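PDB 2UVF: exopolygalacturonase from Yersinia enterocolitica, which probably hydrolyses polygalacturonic acid of pectin from the chain end, and binds digalacturonic acid in its pocket. Local coordinates for residues Leu217-Tyr230 and Ile238-Pro250. Residues are numbered along the deposited sequence; the frame is centred on the assembly and turned at random.
Sequences LLGSENPDDYPAGY and IERPASLINAIDP. With ADA (alpha-D-galactopyranuronic acid), chain C.
Y230 and R240 pair as antiparallel neighbours, R240 N giving a bond of 2.9 Å to Y230 O. In return R240 O takes two donors, G229 N at 2.8 Å and Y230 N at 3.2 Å: a classic beta bulge, in which one residue of the 240-241 strand is matched by two of the other, G229 and Y230. Beyond the bulge, A242 N bonds to P227 O at 3.0 Å.

This short hairpin, 228-230 with 240-241, stands off the parallel beta-helix of the GH28 fold, whose strands 215-219 and 245-247 are the roots of the two segments. It delivers R240 to the sugar. With CG beside the backbone N (chi1 -70°) and the chain extended beyond it, the guanidinium grips the galacturonate carboxylate: NH1 and NH2 both bond to O6A, and NH2 also reaches O6B.

Y230 lies against the same arginine: R240 CB lies over one face of the Y230 ring, 4.3 Å from the ring centroid. Ring and guanidinium planes stand 86° apart, and Y230 OH weakly accepts from NH1 at the guanidinium edge. E239 bends back beside G229 and Y230, and its OE1 makes a salt bridge with R231.

Nearer the beta-helix wall, L244 CD1 sits at the edge of the Y226 ring and 3.6 Å from G219 CA. The Y226 hydroxyl donates to S220 O, while L217 CD2 meets I245 CD1 at 3.8 Å.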
loop_
_atom_site.group_PDB
_atom_site.type_symbol
_atom_site.label_atom_id
_atom_site.label_comp_id
_atom_site.label_asym_id
_atom_site.label_seq_id
_atom_site.Cartn_x
_atom_site.Cartn_y
_atom_site.Cartn_z
ATOM N N LEU A 217 -6.603 -16.690 -10.862
ATOM C CA LEU A 217 -5.323 -16.808 -11.533
ATOM C C LEU A 217 -4.314 -17.376 -10.554
ATOM O O LEU A 217 -3.841 -16.684 -9.632
ATOM C CB LEU A 217 -4.868 -15.466 -12.126
ATOM C CG LEU A 217 -3.577 -15.490 -12.963
ATOM C CD1 LEU A 217 -3.739 -16.286 -14.264
ATOM C CD2 LEU A 217 -3.084 -14.078 -13.241
ATOM N N LEU A 218 -4.001 -18.654 -10.769
ATOM C CA LEU A 218 -3.092 -19.417 -9.925
ATOM C C LEU A 218 -1.665 -19.467 -10.509
ATOM O O LEU A 218 -1.460 -19.871 -11.651
ATOM C CB LEU A 218 -3.641 -20.842 -9.680
ATOM C CG LEU A 218 -2.915 -21.775 -8.689
ATOM C CD1 LEU A 218 -2.677 -21.136 -7.320
ATOM C CD2 LEU A 218 -3.657 -23.102 -8.517
ATOM N N GLY A 219 -0.683 -19.066 -9.711
ATOM C CA GLY A 219 0.703 -19.173 -10.115
ATOM C C GLY A 219 1.099 -20.611 -10.365
ATOM O O GLY A 219 0.625 -21.521 -9.676
ATOM N N SER A 220 1.938 -20.819 -11.379
ATOM C CA SER A 220 2.591 -22.110 -11.587
ATOM C C SER A 220 3.613 -22.265 -10.472
ATOM O O SER A 220 4.117 -21.278 -9.942
ATOM C CB SER A 220 3.270 -22.155 -12.956
ATOM O OG SER A 220 4.219 -23.206 -13.030
ATOM N N GLU A 221 3.887 -23.495 -10.074
ATOM C CA GLU A 221 4.925 -23.735 -9.081
ATOM C C GLU A 221 6.279 -24.078 -9.751
ATOM O O GLU A 221 7.276 -24.321 -9.066
ATOM C CB GLU A 221 4.468 -24.792 -8.059
ATOM C CG GLU A 221 4.475 -26.262 -8.536
ATOM C CD GLU A 221 3.322 -26.627 -9.491
ATOM O OE1 GLU A 221 2.925 -25.799 -10.346
ATOM O OE2 GLU A 221 2.821 -27.770 -9.389
ATOM N N ASN A 222 6.290 -24.080 -11.088
ATOM C CA ASN A 222 7.474 -24.388 -11.904
ATOM C C ASN A 222 8.322 -23.139 -12.089
ATOM O O ASN A 222 7.893 -22.209 -12.764
ATOM C CB ASN A 222 7.042 -24.925 -13.281
ATOM C CG ASN A 222 8.208 -25.461 -14.120
ATOM O OD1 ASN A 222 9.359 -25.447 -13.712
ATOM N ND2 ASN A 222 7.886 -25.950 -15.297
ATOM N N PRO A 223 9.538 -23.122 -11.502
ATOM C CA PRO A 223 10.440 -21.983 -11.689
ATOM C C PRO A 223 10.720 -21.621 -13.160
ATOM O O PRO A 223 11.234 -20.531 -13.424
ATOM C CB PRO A 223 11.734 -22.429 -11.000
ATOM C CG PRO A 223 11.351 -23.495 -10.075
ATOM C CD PRO A 223 10.128 -24.165 -10.640
ATOM N N ASP A 224 10.359 -22.511 -14.095
ATOM C CA ASP A 224 10.633 -22.351 -15.541
ATOM C C ASP A 224 9.654 -21.450 -16.249
ATOM O O ASP A 224 9.952 -20.921 -17.331
ATOM C CB ASP A 224 10.589 -23.702 -16.248
ATOM C CG ASP A 224 11.831 -24.530 -16.015
ATOM O OD1 ASP A 224 12.831 -24.012 -15.469
ATOM O OD2 ASP A 224 11.795 -25.719 -16.395
ATOM N N ASP A 225 8.482 -21.288 -15.639
ATOM C CA ASP A 225 7.410 -20.470 -16.195
ATOM C C ASP A 225 7.541 -19.001 -15.809
ATOM O O ASP A 225 6.680 -18.191 -16.136
ATOM C CB ASP A 225 6.066 -21.024 -15.758
ATOM C CG ASP A 225 5.579 -22.135 -16.661
ATOM O OD1 ASP A 225 5.331 -21.842 -17.867
ATOM O OD2 ASP A 225 5.442 -23.287 -16.165
ATOM N N TYR A 226 8.634 -18.675 -15.124
ATOM C CA TYR A 226 8.968 -17.310 -14.718
ATOM C C TYR A 226 10.404 -17.042 -15.185
ATOM O O TYR A 226 11.359 -17.304 -14.441
ATOM C CB TYR A 226 8.844 -17.124 -13.185
ATOM C CG TYR A 226 7.520 -17.586 -12.576
ATOM C CD1 TYR A 226 6.454 -16.694 -12.409
ATOM C CD2 TYR A 226 7.340 -18.912 -12.157
ATOM C CE1 TYR A 226 5.238 -17.113 -11.851
ATOM C CE2 TYR A 226 6.131 -19.342 -11.599
ATOM C CZ TYR A 226 5.087 -18.430 -11.443
ATOM O OH TYR A 226 3.890 -18.835 -10.888
ATOM N N PRO A 227 10.562 -16.528 -16.425
ATOM C CA PRO A 227 11.902 -16.340 -16.956
ATOM C C PRO A 227 12.467 -15.020 -16.441
ATOM O O PRO A 227 11.770 -14.314 -15.710
ATOM C CB PRO A 227 11.687 -16.332 -18.474
ATOM C CG PRO A 227 10.243 -15.932 -18.691
ATOM C CD PRO A 227 9.521 -16.048 -17.358
ATOM N N ALA A 228 13.710 -14.685 -16.791
ATOM C CA ALA A 228 14.354 -13.494 -16.223
ATOM C C ALA A 228 13.430 -12.283 -16.335
ATOM O O ALA A 228 12.787 -12.087 -17.366
ATOM C CB ALA A 228 15.702 -13.224 -16.894
ATOM N N GLY A 229 13.383 -11.472 -15.273
ATOM C CA GLY A 229 12.389 -10.413 -15.142
ATOM C C GLY A 229 12.916 -9.003 -15.142
ATOM O O GLY A 229 12.577 -8.236 -16.031
ATOM N N TYR A 230 13.723 -8.643 -14.142
ATOM C CA TYR A 230 14.161 -7.253 -13.953
ATOM C C TYR A 230 15.254 -7.156 -12.892
ATOM O O TYR A 230 15.430 -8.080 -12.097
ATOM C CB TYR A 230 12.959 -6.369 -13.526
ATOM C CG TYR A 230 12.480 -6.629 -12.106
ATOM C CD1 TYR A 230 12.839 -5.775 -11.063
ATOM C CD2 TYR A 230 11.692 -7.743 -11.804
ATOM C CE1 TYR A 230 12.425 -6.025 -9.745
ATOM C CE2 TYR A 230 11.275 -7.992 -10.516
ATOM C CZ TYR A 230 11.640 -7.132 -9.484
ATOM O OH TYR A 230 11.221 -7.381 -8.190
ATOM N N ILE A 238 21.944 -8.490 -9.027
ATOM C CA ILE A 238 21.281 -9.782 -9.168
ATOM C C ILE A 238 19.917 -9.626 -9.867
ATOM O O ILE A 238 19.043 -8.865 -9.421
ATOM C CB ILE A 238 21.194 -10.518 -7.785
ATOM C CG1 ILE A 238 22.601 -10.663 -7.177
ATOM C CG2 ILE A 238 20.465 -11.867 -7.906
ATOM C CD1 ILE A 238 22.633 -10.974 -5.688
ATOM N N GLU A 239 19.764 -10.329 -10.987
ATOM C CA GLU A 239 18.535 -10.334 -11.774
ATOM C C GLU A 239 17.453 -11.152 -11.062
ATOM O O GLU A 239 17.729 -12.229 -10.521
ATOM C CB GLU A 239 18.826 -10.919 -13.165
ATOM C CG GLU A 239 17.628 -11.129 -14.100
ATOM C CD GLU A 239 17.247 -9.913 -14.923
ATOM O OE1 GLU A 239 17.764 -8.804 -14.675
ATOM O OE2 GLU A 239 16.406 -10.065 -15.830
ATOM N N ARG A 240 16.225 -10.634 -11.078
ATOM C CA ARG A 240 15.105 -11.288 -10.404
ATOM C C ARG A 240 14.180 -11.924 -11.438
ATOM O O ARG A 240 14.108 -11.456 -12.578
ATOM C CB ARG A 240 14.351 -10.270 -9.541
ATOM C CG ARG A 240 15.132 -9.827 -8.336
ATOM C CD ARG A 240 14.433 -8.708 -7.616
ATOM N NE ARG A 240 14.969 -8.521 -6.275
ATOM C CZ ARG A 240 14.388 -7.792 -5.326
ATOM N NH1 ARG A 240 13.239 -7.165 -5.551
ATOM N NH2 ARG A 240 14.958 -7.697 -4.144
ATOM N N PRO A 241 13.466 -12.995 -11.060
ATOM C CA PRO A 241 12.590 -13.529 -12.075
ATOM C C PRO A 241 11.376 -12.626 -12.294
ATOM O O PRO A 241 11.145 -11.681 -11.516
ATOM C CB PRO A 241 12.169 -14.877 -11.493
ATOM C CG PRO A 241 12.236 -14.701 -10.030
ATOM C CD PRO A 241 13.382 -13.753 -9.798
ATOM N N ALA A 242 10.624 -12.917 -13.356
ATOM C CA ALA A 242 9.351 -12.291 -13.591
ATOM C C ALA A 242 8.357 -12.647 -12.466
ATOM O O ALA A 242 8.400 -13.742 -11.894
ATOM C CB ALA A 242 8.793 -12.730 -14.940
ATOM N N SER A 243 7.482 -11.688 -12.155
ATOM C CA SER A 243 6.320 -11.919 -11.304
ATOM C C SER A 243 5.263 -12.682 -12.087
ATOM O O SER A 243 5.433 -12.942 -13.282
ATOM C CB SER A 243 5.749 -10.576 -10.833
ATOM O OG SER A 243 6.726 -9.819 -10.127
ATOM N N LEU A 244 4.160 -13.019 -11.421
ATOM C CA LEU A 244 3.026 -13.634 -12.079
ATOM C C LEU A 244 2.449 -12.695 -13.147
ATOM O O LEU A 244 2.113 -13.126 -14.250
ATOM C CB LEU A 244 1.959 -14.019 -11.044
ATOM C CG LEU A 244 0.775 -14.887 -11.477
ATOM C CD1 LEU A 244 1.266 -16.231 -12.059
ATOM C CD2 LEU A 244 -0.211 -15.110 -10.321
ATOM N N ILE A 245 2.336 -11.413 -12.808
ATOM C CA ILE A 245 1.862 -10.408 -13.754
ATOM C C ILE A 245 2.894 -9.314 -13.846
ATOM O O ILE A 245 3.381 -8.809 -12.828
ATOM C CB ILE A 245 0.471 -9.818 -13.375
ATOM C CG1 ILE A 245 -0.592 -10.917 -13.360
ATOM C CG2 ILE A 245 0.072 -8.675 -14.331
ATOM C CD1 ILE A 245 -1.676 -10.698 -12.355
ATOM N N ASN A 246 3.241 -8.966 -15.079
ATOM C CA ASN A 246 4.307 -8.009 -15.330
ATOM C C ASN A 246 3.895 -6.910 -16.287
ATOM O O ASN A 246 3.106 -7.134 -17.184
ATOM C CB ASN A 246 5.512 -8.716 -15.946
ATOM C CG ASN A 246 6.010 -9.845 -15.117
ATOM O OD1 ASN A 246 6.805 -9.642 -14.215
ATOM N ND2 ASN A 246 5.573 -11.055 -15.433
ATOM N N ALA A 247 4.456 -5.726 -16.089
ATOM C CA ALA A 247 4.574 -4.744 -17.160
ATOM C C ALA A 247 6.021 -4.253 -17.133
ATOM O O ALA A 247 6.331 -3.228 -16.528
ATOM C CB ALA A 247 3.578 -3.602 -16.980
ATOM N N ILE A 248 6.909 -5.023 -17.770
ATOM C CA ILE A 248 8.364 -4.785 -17.714
ATOM C C ILE A 248 8.975 -4.750 -19.115
ATOM O O ILE A 248 8.909 -5.732 -19.852
ATOM C CB ILE A 248 9.116 -5.865 -16.847
ATOM C CG1 ILE A 248 8.484 -6.000 -15.458
ATOM C CG2 ILE A 248 10.630 -5.538 -16.742
ATOM C CD1 ILE A 248 9.018 -7.132 -14.600
ATOM N N ASP A 249 9.565 -3.614 -19.478
ATOM C CA ASP A 249 10.358 -3.509 -20.710
ATOM C C ASP A 249 11.765 -4.055 -20.445
ATOM O O ASP A 249 12.465 -3.549 -19.558
ATOM C CB ASP A 249 10.422 -2.054 -21.185
ATOM C CG ASP A 249 11.067 -1.900 -22.569
ATOM O OD1 ASP A 249 12.314 -1.747 -22.625
ATOM O OD2 ASP A 249 10.328 -1.895 -23.587
ATOM N N PRO A 250 12.199 -5.066 -21.238
ATOM C CA PRO A 250 13.458 -5.797 -21.020
ATOM C C PRO A 250 14.650 -4.879 -20.837
ATOM O O PRO A 250 15.642 -5.293 -20.236
ATOM C CB PRO A 250 13.634 -6.600 -22.313
ATOM C CG PRO A 250 12.654 -6.006 -23.297
ATOM C CD PRO A 250 11.511 -5.552 -22.449
HETATM C C1 ADA C . 12.985 -3.325 0.874
HETATM C C2 ADA C . 12.066 -2.217 0.321
HETATM C C3 ADA C . 10.970 -2.898 -0.522
HETATM C C4 ADA C . 11.616 -3.719 -1.682
HETATM C C5 ADA C . 12.588 -4.767 -1.096
HETATM C C6 ADA C . 13.371 -5.680 -2.079
HETATM O O2 ADA C . 11.512 -1.415 1.382
HETATM O O3 ADA C . 10.033 -1.940 -1.006
HETATM O O4 ADA C . 12.299 -2.869 -2.609
HETATM O O5 ADA C . 13.556 -4.139 -0.201
HETATM O O6B ADA C . 14.602 -5.783 -1.879
HETATM O O6A ADA C . 12.748 -6.271 -2.995
#